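PDB 2WAN: pullulanase from Bacillus acidopullulyticus, which hydrolyses the alpha-1,6-glucosidic linkages of pullulan and probably of related branched starch polysaccharides. Local coordinates for residues Thr631-Ser636 with Lys672-Gly677; Met624-Lys629 with Asp663-Lys668. All blocks are in the same frame, centred on the assembly; numbering follows the deposited sequence. Where two conformers were deposited one is given.

Interaction 1 (Thr631-Ser636 with Lys672-Gly677); sequences TMAKIS and KGLGIG. With ACT (acetate ion), chain Q; ACT (acetate ion), chain O.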
loop_
_atom_site.group_PDB
_atom_site.type_symbol
_atom_site.label_atom_id
_atom_site.label_comp_id
_atom_site.label_asym_id
_atom_site.label_seq_id
_atom_site.Cartn_x
_atom_site.Cartn_y
_atom_site.Cartn_z
ATOM N N THR A 631 5.438 -5.665 7.441
ATOM C CA THR A 631 5.214 -4.271 7.818
ATOM C C THR A 631 3.743 -3.964 8.125
ATOM O O THR A 631 3.439 -3.332 9.139
ATOM C CB THR A 631 5.780 -3.327 6.745
ATOM O OG1 THR A 631 7.206 -3.504 6.683
ATOM C CG2 THR A 631 5.476 -1.847 7.058
ATOM N N MET A 632 2.829 -4.426 7.271
ATOM C CA MET A 632 1.399 -4.175 7.503
ATOM C C MET A 632 0.877 -4.869 8.765
ATOM O O MET A 632 0.018 -4.349 9.465
ATOM C CB MET A 632 0.556 -4.590 6.293
ATOM C CG MET A 632 0.760 -3.751 5.026
ATOM S SD MET A 632 0.781 -1.962 5.307
ATOM C CE MET A 632 -0.698 -1.688 6.249
ATOM N N ALA A 633 1.391 -6.068 9.032
ATOM C CA ALA A 633 1.050 -6.762 10.259
ATOM C C ALA A 633 1.474 -5.922 11.464
ATOM O O ALA A 633 0.737 -5.814 12.440
ATOM C CB ALA A 633 1.715 -8.153 10.282
ATOM N N LYS A 634 2.665 -5.323 11.395
ATOM C CA LYS A 634 3.153 -4.511 12.522
ATOM C C LYS A 634 2.366 -3.216 12.688
ATOM O O LYS A 634 2.068 -2.805 13.817
ATOM C CB LYS A 634 4.639 -4.204 12.402
ATOM C CG LYS A 634 5.545 -5.387 12.661
ATOM C CD LYS A 634 7.000 -4.950 12.559
ATOM C CE LYS A 634 7.942 -6.041 13.027
ATOM N NZ LYS A 634 9.343 -5.562 12.871
ATOM N N ILE A 635 2.057 -2.560 11.567
ATOM C CA ILE A 635 1.207 -1.372 11.598
ATOM C C ILE A 635 -0.127 -1.709 12.260
ATOM O O ILE A 635 -0.567 -1.018 13.195
ATOM C CB ILE A 635 0.989 -0.786 10.182
ATOM C CG1 ILE A 635 2.286 -0.134 9.680
ATOM C CG2 ILE A 635 -0.215 0.217 10.165
ATOM C CD1 ILE A 635 2.260 0.261 8.204
ATOM N N SER A 636 -0.775 -2.769 11.780
ATOM C CA SER A 636 -2.068 -3.191 12.326
ATOM C C SER A 636 -1.967 -3.499 13.824
ATOM O O SER A 636 -2.759 -3.000 14.628
ATOM C CB SER A 636 -2.598 -4.407 11.543
ATOM O OG SER A 636 -3.820 -4.858 12.101
ATOM N N LYS A 672 -5.037 -11.731 4.568
ATOM C CA LYS A 672 -5.804 -12.629 5.433
ATOM C C LYS A 672 -5.317 -12.643 6.879
ATOM O O LYS A 672 -4.135 -12.903 7.141
ATOM C CB LYS A 672 -5.805 -14.052 4.862
ATOM C CG LYS A 672 -6.732 -14.217 3.658
ATOM C CD LYS A 672 -6.707 -15.658 3.163
ATOM C CE LYS A 672 -7.713 -15.863 2.024
ATOM N NZ LYS A 672 -7.651 -17.294 1.515
ATOM N N GLY A 673 -6.232 -12.353 7.799
ATOM C CA GLY A 673 -5.960 -12.429 9.237
ATOM C C GLY A 673 -5.107 -11.298 9.793
ATOM O O GLY A 673 -4.804 -11.296 10.988
ATOM N N LEU A 674 -4.735 -10.326 8.956
ATOM C CA LEU A 674 -3.819 -9.258 9.414
ATOM C C LEU A 674 -4.511 -8.064 10.066
ATOM O O LEU A 674 -3.843 -7.205 10.666
ATOM C CB LEU A 674 -2.930 -8.764 8.275
ATOM C CG LEU A 674 -1.977 -9.792 7.661
ATOM C CD1 LEU A 674 -1.010 -9.078 6.703
ATOM C CD2 LEU A 674 -1.235 -10.597 8.740
ATOM N N GLY A 675 -5.832 -7.984 9.928
ATOM C CA GLY A 675 -6.590 -6.840 10.486
ATOM C C GLY A 675 -6.568 -5.631 9.557
ATOM O O GLY A 675 -6.705 -4.483 9.998
ATOM N N ILE A 676 -6.409 -5.907 8.264
ATOM C CA ILE A 676 -6.386 -4.877 7.222
ATOM C C ILE A 676 -7.213 -5.323 6.012
ATOM O O ILE A 676 -7.434 -6.516 5.802
ATOM C CB ILE A 676 -4.937 -4.560 6.744
ATOM C CG1 ILE A 676 -4.391 -5.686 5.838
ATOM C CG2 ILE A 676 -3.993 -4.206 7.940
ATOM C CD1 ILE A 676 -2.944 -5.466 5.302
ATOM N N GLY A 677 -7.669 -4.352 5.231
ATOM C CA GLY A 677 -8.473 -4.611 4.030
ATOM C C GLY A 677 -7.814 -4.213 2.729
ATOM O O GLY A 677 -6.842 -3.446 2.712
HETATM C C ACT Q . -9.318 -18.816 4.346
HETATM O O ACT Q . -9.796 -17.686 4.115
HETATM O OXT ACT Q . -8.100 -18.952 4.110
HETATM C CH3 ACT Q . -10.159 -19.943 4.857
HETATM C C ACT O . 8.158 -6.292 4.387
HETATM O O ACT O . 7.256 -5.988 5.212
HETATM O OXT ACT O . 8.176 -7.456 3.934
HETATM C CH3 ACT O . 9.173 -5.310 3.929
#
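L674, G675 and I676 pack against one side of the helical turn formed by M632, A633 and S636. Ahead of them the chain runs into solvent: the extended K672 side chain brings NZ to 3.1 Å from acetate (chain Q) OXT, a hydrogen bond to an ion probably from the crystallisation liquor; a long lysine suits this exposed place. G673 turns the backbone with a positive phi. L674 is first to reach the helix, its CD2 methyl alongside the A633 methyl, 4.1 Å from CD2 to CB; alanine is short enough to let the leucine lie close to the helix. The L674 carbonyl faces S636, whose OG is anti to the backbone N (chi1 177°) and modelled 2.8 Å from L674 O; that hydrogen bond is doubtful, because OG sits too close to another atom of the model. G675 takes backbone angles at which any CB would jam against L674 O, so glycine is called for. I676 then drives its branched side chain at the helix. CG1, between the backbone N and carbonyl carbon (chi1 75°), runs on extended to CD1, 3.7 Å from M632 CB, the two side chains crossing at about a right angle, while CG2 lies 3.9 Å from S636 CB. At the start of the turn, T631 N and OG1 both donate to acetate (chain O). Helix 629-642 thus fits between neighbours: K634 and I635 pack on helix 597-614, M632 on strand 618-621 through F621, and S636, with I676, on L648 of strand 647-650, just where the chain enters strand 677-679.

Interaction 2 (Met624-Lys629 with Asp663-Lys668); sequences MALLGK and DQLVTK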
loop_
_atom_site.group_PDB
_atom_site.type_symbol
_atom_site.label_atom_id
_atom_site.label_comp_id
_atom_site.label_asym_id
_atom_site.label_seq_id
_atom_site.Cartn_x
_atom_site.Cartn_y
_atom_site.Cartn_z
ATOM N N MET A 624 -0.370 -0.194 -1.229
ATOM C CA MET A 624 -0.084 -0.941 -0.005
ATOM C C MET A 624 0.727 -2.231 -0.231
ATOM O O MET A 624 1.535 -2.628 0.631
ATOM C CB MET A 624 -1.395 -1.253 0.709
ATOM C CG MET A 624 -1.167 -1.890 2.091
ATOM S SD MET A 624 -2.712 -2.092 2.985
ATOM C CE MET A 624 -3.521 -3.373 2.007
ATOM N N ALA A 625 0.528 -2.874 -1.380
ATOM C CA ALA A 625 1.298 -4.087 -1.711
ATOM C C ALA A 625 2.794 -3.854 -1.490
ATOM O O ALA A 625 3.482 -4.718 -0.948
ATOM C CB ALA A 625 1.033 -4.513 -3.156
ATOM N N LEU A 626 3.276 -2.677 -1.895
ATOM C CA LEU A 626 4.691 -2.306 -1.741
ATOM C C LEU A 626 5.205 -2.252 -0.308
ATOM O O LEU A 626 6.416 -2.382 -0.074
ATOM C CB LEU A 626 4.959 -0.957 -2.409
ATOM C CG LEU A 626 4.719 -0.868 -3.919
ATOM C CD1 LEU A 626 4.910 0.560 -4.362
ATOM C CD2 LEU A 626 5.695 -1.800 -4.671
ATOM N N LEU A 627 4.314 -2.034 0.659
ATOM C CA LEU A 627 4.762 -1.916 2.058
ATOM C C LEU A 627 5.143 -3.262 2.667
ATOM O O LEU A 627 5.957 -3.319 3.596
ATOM C CB LEU A 627 3.717 -1.188 2.910
ATOM C CG LEU A 627 3.377 0.225 2.395
ATOM C CD1 LEU A 627 2.311 0.852 3.288
ATOM C CD2 LEU A 627 4.628 1.144 2.307
ATOM N N GLY A 628 4.585 -4.341 2.121
ATOM C CA GLY A 628 4.927 -5.695 2.563
ATOM C C GLY A 628 4.080 -6.220 3.712
ATOM O O GLY A 628 3.603 -5.453 4.569
ATOM N N LYS A 629 3.894 -7.539 3.731
ATOM C CA LYS A 629 3.078 -8.219 4.751
ATOM C C LYS A 629 3.571 -7.990 6.166
ATOM O O LYS A 629 2.783 -7.658 7.044
ATOM C CB LYS A 629 3.010 -9.733 4.498
ATOM C CG LYS A 629 2.107 -10.154 3.368
ATOM C CD LYS A 629 2.410 -11.595 2.940
ATOM C CE LYS A 629 1.955 -12.611 3.964
ATOM N NZ LYS A 629 2.132 -14.002 3.414
ATOM N N ASP A 663 6.529 -12.819 -2.491
ATOM C CA ASP A 663 6.048 -13.477 -1.275
ATOM C C ASP A 663 5.683 -12.488 -0.174
ATOM O O ASP A 663 4.953 -12.825 0.766
ATOM C CB ASP A 663 7.118 -14.423 -0.726
ATOM C CG ASP A 663 7.307 -15.647 -1.580
ATOM O OD1 ASP A 663 6.696 -15.714 -2.666
ATOM O OD2 ASP A 663 8.067 -16.541 -1.159
ATOM N N GLN A 664 6.230 -11.275 -0.265
ATOM C CA GLN A 664 5.949 -10.255 0.751
ATOM C C GLN A 664 4.963 -9.189 0.270
ATOM O O GLN A 664 4.375 -8.474 1.089
ATOM C CB GLN A 664 7.242 -9.629 1.305
ATOM C CG GLN A 664 7.854 -10.416 2.496
ATOM C CD GLN A 664 6.955 -10.419 3.750
ATOM O OE1 GLN A 664 6.536 -9.367 4.246
ATOM N NE2 GLN A 664 6.673 -11.603 4.267
ATOM N N LEU A 665 4.763 -9.096 -1.044
ATOM C CA LEU A 665 3.855 -8.081 -1.604
ATOM C C LEU A 665 2.442 -8.339 -1.109
ATOM O O LEU A 665 1.981 -9.484 -1.102
ATOM C CB LEU A 665 3.897 -8.063 -3.132
ATOM C CG LEU A 665 5.159 -7.514 -3.806
ATOM C CD1 LEU A 665 5.098 -7.784 -5.295
ATOM C CD2 LEU A 665 5.346 -6.006 -3.546
ATOM N N VAL A 666 1.761 -7.281 -0.661
ATOM C CA VAL A 666 0.393 -7.455 -0.161
ATOM C C VAL A 666 -0.615 -7.368 -1.312
ATOM O O VAL A 666 -1.325 -6.369 -1.485
ATOM C CB VAL A 666 0.018 -6.476 0.985
ATOM C CG1 VAL A 666 -1.243 -6.977 1.732
ATOM C CG2 VAL A 666 1.184 -6.304 1.964
ATOM N N THR A 667 -0.656 -8.436 -2.105
ATOM C CA THR A 667 -1.673 -8.607 -3.154
ATOM C C THR A 667 -2.912 -9.273 -2.534
ATOM O O THR A 667 -2.888 -9.648 -1.370
ATOM C CB THR A 667 -1.113 -9.469 -4.312
ATOM O OG1 THR A 667 -0.512 -10.647 -3.765
ATOM C CG2 THR A 667 -0.058 -8.692 -5.086
ATOM N N LYS A 668 -4.010 -9.378 -3.287
ATOM C CA LYS A 668 -5.242 -9.925 -2.719
ATOM C C LYS A 668 -5.040 -11.355 -2.217
ATOM O O LYS A 668 -4.483 -12.205 -2.931
ATOM C CB LYS A 668 -6.398 -9.860 -3.728
ATOM C CG LYS A 668 -6.790 -8.434 -4.154
ATOM C CD LYS A 668 -8.151 -8.431 -4.859
ATOM C CE LYS A 668 -8.088 -9.151 -6.231
ATOM N NZ LYS A 668 -7.184 -8.471 -7.200
#
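V666 packs into the bend formed by A625, G628 and K629, and this is the tight half of the contact. The CA atoms of A625 and V666 are only 3.8 Å apart, a spacing that a residue as small as alanine permits. V666 N donates to A625 O over 3.1 Å, nearly straight (165°) and in the carbonyl plane on a lone pair; the same oxygen also accepts from G628 N, while L665 CD2 rests 3.4 Å from it. With CG2 anti to its own carbonyl carbon, V666 wedges that methyl 3.4 Å from G628 C, and CG1 faces M624 CE at 4.3 Å. V666 centres an inverse gamma turn, and its buried O has no hydrogen-bonding partner in the model; the A625 methyl lies 3.4 Å from this V666 O. G628, with a positive phi that would force a CB against the preceding carbonyl, is the N-cap of the following helix. Q664 offers its backbone O to K629 N at 2.8 Å and, what a glutamine adds, its side-chain OE1 to D630 N. Toward solvent the packing slackens. K629 lays its aliphatic chain along the D663-Q664 backbone, CD 3.6 Å from D663 O, and bends at chi3 (71°) so that NZ bonds Q670 OE1. Cutting it back to an alanine would probably strip Q670 OE1 of this partner and uncover the Q664 peptide. Such packing between the loops after the fourth and fifth strands belongs to the (beta/alpha)8 barrel of the alpha-amylase family, where these strand ends typically border the active site.

In the fold
Leaving barrel strand 618-621, the chain passes through 624-629 and at once winds into helix 629-642, whose first turns contain 631-636. It then forms strand 647-650 and a long loop that holds 663-668 and, a few residues later, 672-677, before entering strand 677-679. The four segments alternate: interaction 2 closes the loop from 624 to 668, interaction 1 the one from 631 to 677, and the two closures cross. Their centres lie 10 Å apart, and the two contacts touch where M632 SD lies 3.8 Å from M624 CG, with L627 and I676 beside them. Together they tie helix 629-642 and the loop before it to the long loop between strands 647-650 and 677-679.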